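Local coordinates for periplasmic binding protein/LacI transcriptional regulator (Alkaliphilus metalliredigens, PDB 3CTP), which probably acts as a DNA-binding transcriptional repressor of the LacI family and binds the sugar D-xylulofuranose, at residues Ile175-Pro181 with Ile205-Gln211. Sequence-based numbering, arbitrary orientation.
Sequences ILHIKGP and IDFIEFQ
Lys179 and Glu209 pair at the C-terminal ends of two neighbouring parallel strands, 175-179 and 206-209, through a salt bridge of 2.7 Å between Lys179 NZ and Glu209 OE2. The lysine stem first passes beside the other backbone, its CG 3.7 Å from Glu209 CA, then bends at chi3 and chi4 (-66° and -67°), which brings NZ to a hydrogen bond with Gly180 O as well. The ammonium meets OE2 on its anti side, somewhat out of the carboxylate plane, and Glu188 supplies a second carboxylate. Glu209 OE1, through its own anti lone pair, takes the amide of Gln211 at 3.1 Å from NE2, so both oxygens of the glutamate are engaged. On the other face of the sheet, Ile208 lays its CG1 arm against Leu176, CG1 lying 3.9 Å from Leu176 CD1. Further along this face, Ile178 sets CG2 over one face of the Phe210 ring, a CH-pi contact 3.6 Å from the centroid. Back beside Lys179, His177 and Phe207 meet rim to rim with their planes at 79°; His177 also stacks on Phe236 and hydrogen-bonds its backbone O through ND1. Five backbone hydrogen bonds in parallel register join the strands, from Asp206 N to Ile175 O at one end to Phe210 N to Lys179 O at the other. The two strands are the beta elements of one beta-alpha-beta unit, with strand 206-209 at the sheet edge within this chain. Past strand 175-179 the chain leads toward the sugar pocket, to which connecting helix 185-200 gives Ala186, Thr187 and Arg190. That helix packs on the His177 and Phe207 face through Tyr191 and Phe194, whereas Leu176 and Ile178 touch Ile235 of flanking strand 234-237.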
# COMPACT_ATOMS: atom_id res chain seq x y z
N ILE A 175 -13.29 3.27 27.77
CA ILE A 175 -12.50 3.59 26.57
C ILE A 175 -11.18 2.83 26.54
O ILE A 175 -10.51 2.72 27.57
CB ILE A 175 -12.26 5.10 26.53
CG1 ILE A 175 -13.60 5.80 26.25
CG2 ILE A 175 -11.19 5.49 25.50
CD1 ILE A 175 -13.54 7.32 26.44
N LEU A 176 -10.83 2.34 25.34
CA LEU A 176 -9.57 1.65 25.10
C LEU A 176 -8.78 2.46 24.09
O LEU A 176 -9.35 2.95 23.10
CB LEU A 176 -9.86 0.30 24.45
CG LEU A 176 -8.68 -0.52 23.93
CD1 LEU A 176 -7.74 -0.91 25.06
CD2 LEU A 176 -9.17 -1.78 23.24
N HIS A 177 -7.47 2.58 24.32
CA HIS A 177 -6.59 3.12 23.26
C HIS A 177 -5.60 2.02 22.88
O HIS A 177 -4.88 1.51 23.74
CB HIS A 177 -5.84 4.37 23.74
CG HIS A 177 -4.79 4.86 22.78
ND1 HIS A 177 -4.97 4.81 21.41
CD2 HIS A 177 -3.57 5.40 22.98
CE1 HIS A 177 -3.89 5.31 20.81
NE2 HIS A 177 -3.03 5.69 21.74
N ILE A 178 -5.65 1.61 21.61
CA ILE A 178 -4.65 0.71 21.07
C ILE A 178 -3.54 1.62 20.58
O ILE A 178 -3.71 2.34 19.57
CB ILE A 178 -5.22 -0.14 19.95
CG1 ILE A 178 -6.30 -1.05 20.59
CG2 ILE A 178 -4.10 -1.00 19.30
CD1 ILE A 178 -7.08 -1.94 19.63
N LYS A 179 -2.45 1.65 21.35
CA LYS A 179 -1.35 2.58 21.09
C LYS A 179 -0.25 1.95 20.26
O LYS A 179 -0.15 0.72 20.17
CB LYS A 179 -0.79 3.17 22.39
CG LYS A 179 -0.04 2.20 23.24
CD LYS A 179 0.58 2.91 24.52
CE LYS A 179 1.65 3.90 24.18
NZ LYS A 179 2.90 3.31 23.60
N GLY A 180 0.53 2.79 19.63
CA GLY A 180 1.59 2.32 18.75
C GLY A 180 2.85 2.04 19.53
O GLY A 180 2.92 2.29 20.75
N PRO A 181 3.87 1.50 18.84
CA PRO A 181 5.17 1.22 19.38
C PRO A 181 5.77 2.48 20.01
O PRO A 181 5.64 3.55 19.44
CB PRO A 181 5.98 0.93 18.10
CG PRO A 181 5.05 0.39 17.15
CD PRO A 181 3.72 1.07 17.44
N ILE A 205 -8.64 5.03 31.57
CA ILE A 205 -8.58 4.48 30.20
C ILE A 205 -7.73 3.22 30.22
O ILE A 205 -6.77 3.14 30.99
CB ILE A 205 -7.80 5.43 29.27
CG1 ILE A 205 -8.48 6.79 29.18
CG2 ILE A 205 -7.62 4.79 27.88
CD1 ILE A 205 -9.86 6.72 28.59
N ASP A 206 -8.03 2.27 29.34
CA ASP A 206 -7.20 1.07 29.22
C ASP A 206 -6.35 1.20 27.95
O ASP A 206 -6.76 1.86 27.00
CB ASP A 206 -8.07 -0.18 29.07
CG ASP A 206 -8.75 -0.57 30.36
OD1 ASP A 206 -8.33 -0.06 31.43
OD2 ASP A 206 -9.71 -1.38 30.30
N PHE A 207 -5.17 0.57 27.96
CA PHE A 207 -4.26 0.59 26.82
C PHE A 207 -3.85 -0.81 26.40
O PHE A 207 -3.66 -1.69 27.25
CB PHE A 207 -3.00 1.39 27.18
CG PHE A 207 -3.28 2.81 27.51
CD1 PHE A 207 -3.48 3.74 26.51
CD2 PHE A 207 -3.36 3.24 28.85
CE1 PHE A 207 -3.79 5.06 26.80
CE2 PHE A 207 -3.67 4.56 29.15
CZ PHE A 207 -3.88 5.48 28.12
N ILE A 208 -3.69 -1.00 25.09
CA ILE A 208 -3.00 -2.19 24.53
C ILE A 208 -1.93 -1.63 23.60
O ILE A 208 -2.23 -0.74 22.81
CB ILE A 208 -3.99 -3.03 23.71
CG1 ILE A 208 -5.01 -3.68 24.65
CG2 ILE A 208 -3.27 -4.14 22.89
CD1 ILE A 208 -6.13 -4.43 23.91
N GLU A 209 -0.70 -2.10 23.70
CA GLU A 209 0.39 -1.51 22.91
C GLU A 209 0.87 -2.46 21.84
O GLU A 209 1.47 -3.50 22.14
CB GLU A 209 1.58 -1.17 23.80
CG GLU A 209 2.74 -0.46 23.09
CD GLU A 209 3.86 -0.15 24.07
OE1 GLU A 209 4.72 -1.02 24.29
OE2 GLU A 209 3.86 0.96 24.64
N PHE A 210 0.63 -2.11 20.57
CA PHE A 210 1.13 -2.95 19.48
C PHE A 210 2.60 -2.65 19.31
O PHE A 210 3.02 -1.49 19.49
CB PHE A 210 0.44 -2.58 18.16
CG PHE A 210 -0.94 -3.17 17.98
CD1 PHE A 210 -1.66 -3.72 19.03
CD2 PHE A 210 -1.53 -3.14 16.72
CE1 PHE A 210 -2.93 -4.26 18.83
CE2 PHE A 210 -2.82 -3.68 16.51
CZ PHE A 210 -3.52 -4.23 17.57
N GLN A 211 3.40 -3.66 18.95
CA GLN A 211 4.86 -3.43 18.84
C GLN A 211 5.33 -3.11 17.45
O GLN A 211 6.55 -2.82 17.23
CB GLN A 211 5.62 -4.67 19.32
CG GLN A 211 5.25 -5.05 20.76
CD GLN A 211 5.55 -3.93 21.73
OE1 GLN A 211 6.68 -3.44 21.79
NE2 GLN A 211 4.54 -3.52 22.50